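Local coordinates for protein transcriptional regulator (Streptococcus pneumoniae, PDB 2GNP) that probably regulates transcription in response to a small effector, through a domain of the putative sugar-binding family with a Rossmann-like core, at residues L105-E108 and M109-K112; T174-D177 and F178-L181. One frame throughout, in Å; residues are numbered along the deposited sequence.

Contact 1: residues L105-E108 and M109-K112; sequences LIYE and MSRK
R111, one helical turn further on, places CG over one face of the Y107 ring. CG makes the CH-pi contact, 4.2 Å from the ring centroid and displaced toward the rim; further out, R111 CD comes within 3.6 Å of Y107 CE2. The first torsion of Y107, with CG turned away from the backbone N (chi1 -180°), makes the ring reach forward toward the helix C-terminus and meet the arginine. Ring and guanidinium planes are only 17° apart, yet it is CG, not the guanidinium, that lies over the face. At the guanidinium edge, close to its plane, sits OE1 of E108. This salt bridge is loose, OE1 to R111 NH1 being 3.6 Å, and the carboxylate is turned 60° from the guanidinium plane; a bend at chi2 of E108 carries it alongside the arginine.

Y107 O accepts R111 N at 3.0 Å and apparently S110 OG as well, though that 2.5 Å separation is unusually short and deserves caution. Regular helical bonds run from M109 N to L105 O and from S110 N to I106 O, whereas those reaching E108 O from R111 N and K112 N are weak. On the inner side, L105 and M109 pack on helix 67-75 and I106 on strand 85-88, while K112 NZ is bound by carbonyl oxygens including I76 O. With Y107 and R111 outside and E108 at the margin, touching V73, this is an amphipathic helix, the connecting helix of a beta-alpha-beta unit between strands 85-88 and 116-117.

Contact 2: residues T174-D177 and F178-L181; sequences TEDD and FKEL
A capping box opens helix 175-183: T174, at the N-cap, and D177 exchange side-chain-to-backbone hydrogen bonds. T174 OG1 accepts from D177 N at 2.9 Å, and D177 OD2 accepts from T174 N at 2.8 Å in a nearly straight bond (171°). That N-H reaches OD2 on its anti side, 34° out of the carboxylate plane. The other oxygen, D177 OD1, forms a salt bridge with R209, so the buried carboxylate is held from two directions, and its position at the helix N-terminus would be expected to stabilise the negative charge further.

Once the turn is capped, regular bonding begins: F178 N to T174 O at 3.1 Å, then K179 N to E175 O and E180 N to D176 O, and L181 N to D177 O at 2.8 Å. The F178 ring lies back alongside the first turn, its edge toward E175 CA and CD2 3.3 Å from T174 O. On the outer surface K179 bends at chi3 and chi4 and brings NZ to 3.5 Å from D176 OD2. A long salt bridge to E180 OE2, 4.0 Å from K179 NZ, completes a three-residue network; the ammonium faces both carboxylates from one side and would be expected to offset their mutual repulsion.

Toward the protein, F178 and L181 pack on F161, just beyond strand 153-160, while E180 and L181 touch Y203 in the loop before helix 204-207. Further along, L181 O accepts from T186 OG1 ahead of strand 188-190.

Contact 1 and contact 2 are separate two-turn helical segments at far parts of one putative sugar-binding domain: their centres lie 34 Å apart, and their nearest atoms are about 21 Å apart, so neither touches the other. Contact 1 comes first along the chain, running from the second turn of helix 102-113 almost to its end, whereas contact 2 forms the start of helix 175-183. The mixed sheet relates them, since strand 85-88, beneath contact 1, pairs with 60-63, and 60-63 in turn with 153-160, whose end leads to F161 under contact 2. Their centres lie about 17 and 22 Å from the centre of the chain, contact 2 further out; both are partly buried, with one side facing the protein.

Contact 1: residues L105-E108 and M109-K112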
loop_
_atom_site.group_PDB
_atom_site.type_symbol
_atom_site.label_atom_id
_atom_site.label_comp_id
_atom_site.label_asym_id
_atom_site.label_seq_id
_atom_site.Cartn_x
_atom_site.Cartn_y
_atom_site.Cartn_z
ATOM N N LEU A 105 -9.718 8.280 4.303
ATOM C CA LEU A 105 -8.908 7.564 5.291
ATOM C C LEU A 105 -8.124 8.537 6.116
ATOM O O LEU A 105 -8.002 8.374 7.315
ATOM C CB LEU A 105 -7.960 6.585 4.578
ATOM C CG LEU A 105 -8.645 5.484 3.767
ATOM C CD1 LEU A 105 -7.615 4.656 2.992
ATOM C CD2 LEU A 105 -9.581 4.629 4.671
ATOM N N ILE A 106 -7.453 9.496 5.466
ATOM C CA ILE A 106 -6.730 10.509 6.269
ATOM C C ILE A 106 -7.675 11.222 7.284
ATOM O O ILE A 106 -7.342 11.351 8.462
ATOM C CB ILE A 106 -6.139 11.530 5.294
ATOM C CG1 ILE A 106 -4.961 10.881 4.550
ATOM C CG2 ILE A 106 -5.701 12.825 5.964
ATOM C CD1 ILE A 106 -4.482 11.721 3.333
ATOM N N TYR A 107 -8.839 11.660 6.833
ATOM C CA TYR A 107 -9.806 12.287 7.765
ATOM C C TYR A 107 -10.157 11.378 8.963
ATOM O O TYR A 107 -10.109 11.823 10.158
ATOM C CB TYR A 107 -11.091 12.693 7.017
ATOM C CG TYR A 107 -12.043 13.334 8.004
ATOM C CD1 TYR A 107 -11.682 14.508 8.663
ATOM C CD2 TYR A 107 -13.270 12.739 8.307
ATOM C CE1 TYR A 107 -12.531 15.114 9.577
ATOM C CE2 TYR A 107 -14.145 13.333 9.229
ATOM C CZ TYR A 107 -13.753 14.505 9.868
ATOM O OH TYR A 107 -14.591 15.105 10.797
ATOM N N GLU A 108 -10.455 10.111 8.648
ATOM C CA GLU A 108 -10.854 9.162 9.714
ATOM C C GLU A 108 -9.715 8.964 10.711
ATOM O O GLU A 108 -9.942 8.875 11.943
ATOM C CB GLU A 108 -11.389 7.856 9.158
ATOM C CG GLU A 108 -12.686 8.071 8.375
ATOM C CD GLU A 108 -13.883 8.576 9.198
ATOM O OE1 GLU A 108 -13.860 8.630 10.460
ATOM O OE2 GLU A 108 -14.904 8.901 8.552
HETATM N N MSE A 109 -8.505 8.843 10.187
HETATM C CA MSE A 109 -7.330 8.678 11.074
HETATM C C MSE A 109 -7.134 9.952 11.913
HETATM O O MSE A 109 -6.784 9.884 13.102
HETATM C CB MSE A 109 -6.073 8.340 10.256
HETATM C CG MSE A 109 -6.106 6.951 9.653
HETATM SE SE MSE A 109 -5.842 5.607 11.135
HETATM C CE MSE A 109 -3.973 6.051 11.637
ATOM N N SER A 110 -7.348 11.123 11.290
ATOM C CA SER A 110 -7.228 12.390 12.000
ATOM C C SER A 110 -8.149 12.440 13.223
ATOM O O SER A 110 -7.734 13.012 14.262
ATOM C CB SER A 110 -7.468 13.610 11.068
ATOM O OG SER A 110 -8.860 13.842 10.909
ATOM N N ARG A 111 -9.353 11.855 13.107
ATOM C CA ARG A 111 -10.312 11.791 14.209
ATOM C C ARG A 111 -9.799 10.963 15.373
ATOM O O ARG A 111 -10.059 11.309 16.539
ATOM C CB ARG A 111 -11.665 11.263 13.728
ATOM C CG ARG A 111 -12.347 12.182 12.720
ATOM C CD ARG A 111 -13.723 11.604 12.378
ATOM N NE ARG A 111 -14.619 11.732 13.524
ATOM C CZ ARG A 111 -15.745 11.025 13.688
ATOM N NH1 ARG A 111 -16.099 10.092 12.801
ATOM N NH2 ARG A 111 -16.498 11.233 14.761
ATOM N N LYS A 112 -9.087 9.882 15.057
ATOM C CA LYS A 112 -8.683 8.934 16.086
ATOM C C LYS A 112 -7.359 9.316 16.729
ATOM O O LYS A 112 -7.094 8.939 17.855
ATOM C CB LYS A 112 -8.658 7.530 15.519
ATOM C CG LYS A 112 -10.090 7.013 15.395
ATOM C CD LYS A 112 -10.171 5.597 14.991
ATOM C CE LYS A 112 -11.596 5.018 15.149
ATOM N NZ LYS A 112 -11.597 3.727 14.423
#

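Contact 2: residues T174-D177 and F178-L181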
loop_
_atom_site.group_PDB
_atom_site.type_symbol
_atom_site.label_atom_id
_atom_site.label_comp_id
_atom_site.label_asym_id
_atom_site.label_seq_id
_atom_site.Cartn_x
_atom_site.Cartn_y
_atom_site.Cartn_z
ATOM N N THR A 174 -5.672 4.877 -20.034
ATOM C CA THR A 174 -6.178 4.744 -21.404
ATOM C C THR A 174 -6.046 3.292 -21.897
ATOM O O THR A 174 -5.301 2.496 -21.325
ATOM C CB THR A 174 -5.444 5.684 -22.373
ATOM O OG1 THR A 174 -4.121 5.194 -22.607
ATOM C CG2 THR A 174 -5.360 7.103 -21.769
ATOM N N GLU A 175 -6.787 2.954 -22.947
ATOM C CA GLU A 175 -6.611 1.669 -23.630
ATOM C C GLU A 175 -5.136 1.441 -23.937
ATOM O O GLU A 175 -4.606 0.364 -23.673
ATOM C CB GLU A 175 -7.429 1.641 -24.936
ATOM C CG GLU A 175 -8.912 1.444 -24.683
ATOM C CD GLU A 175 -9.713 1.226 -25.962
ATOM O OE1 GLU A 175 -10.025 2.231 -26.663
ATOM O OE2 GLU A 175 -10.022 0.047 -26.262
ATOM N N ASP A 176 -4.466 2.446 -24.501
ATOM C CA ASP A 176 -3.020 2.330 -24.745
ATOM C C ASP A 176 -2.109 2.129 -23.515
ATOM O O ASP A 176 -1.121 1.406 -23.598
ATOM C CB ASP A 176 -2.509 3.476 -25.589
ATOM C CG ASP A 176 -2.561 3.159 -27.071
ATOM O OD1 ASP A 176 -3.645 3.370 -27.684
ATOM O OD2 ASP A 176 -1.514 2.707 -27.605
ATOM N N ASP A 177 -2.419 2.798 -22.395
ATOM C CA ASP A 177 -1.736 2.532 -21.123
ATOM C C ASP A 177 -1.789 1.047 -20.785
ATOM O O ASP A 177 -0.755 0.430 -20.442
ATOM C CB ASP A 177 -2.413 3.306 -19.979
ATOM C CG ASP A 177 -2.136 4.831 -20.025
ATOM O OD1 ASP A 177 -1.058 5.246 -20.518
ATOM O OD2 ASP A 177 -2.991 5.602 -19.510
ATOM N N PHE A 178 -2.990 0.480 -20.845
ATOM C CA PHE A 178 -3.162 -0.952 -20.503
ATOM C C PHE A 178 -2.357 -1.829 -21.433
ATOM O O PHE A 178 -1.718 -2.786 -20.989
ATOM C CB PHE A 178 -4.631 -1.364 -20.543
ATOM C CG PHE A 178 -5.416 -0.931 -19.340
ATOM C CD1 PHE A 178 -5.139 -1.477 -18.070
ATOM C CD2 PHE A 178 -6.425 0.000 -19.471
ATOM C CE1 PHE A 178 -5.893 -1.101 -16.961
ATOM C CE2 PHE A 178 -7.188 0.410 -18.348
ATOM C CZ PHE A 178 -6.915 -0.164 -17.103
ATOM N N LYS A 179 -2.376 -1.511 -22.726
ATOM C CA LYS A 179 -1.601 -2.319 -23.674
ATOM C C LYS A 179 -0.140 -2.313 -23.337
ATOM O O LYS A 179 0.488 -3.369 -23.259
ATOM C CB LYS A 179 -1.814 -1.864 -25.115
ATOM C CG LYS A 179 -3.050 -2.458 -25.794
ATOM C CD LYS A 179 -3.021 -2.222 -27.362
ATOM C CE LYS A 179 -2.504 -0.845 -27.796
ATOM N NZ LYS A 179 -0.989 -0.754 -27.937
ATOM N N GLU A 180 0.405 -1.128 -23.063
ATOM C CA GLU A 180 1.812 -0.982 -22.732
ATOM C C GLU A 180 2.160 -1.645 -21.395
ATOM O O GLU A 180 3.188 -2.298 -21.289
ATOM C CB GLU A 180 2.225 0.488 -22.721
ATOM C CG GLU A 180 2.052 1.160 -24.078
ATOM C CD GLU A 180 2.864 0.449 -25.183
ATOM O OE1 GLU A 180 3.916 -0.178 -24.861
ATOM O OE2 GLU A 180 2.438 0.550 -26.358
ATOM N N LEU A 181 1.300 -1.475 -20.381
ATOM C CA LEU A 181 1.501 -2.185 -19.099
ATOM C C LEU A 181 1.528 -3.701 -19.244
ATOM O O LEU A 181 2.324 -4.379 -18.603
ATOM C CB LEU A 181 0.463 -1.756 -18.069
ATOM C CG LEU A 181 0.711 -0.343 -17.531
ATOM C CD1 LEU A 181 -0.538 0.103 -16.706
ATOM C CD2 LEU A 181 2.029 -0.136 -16.753
#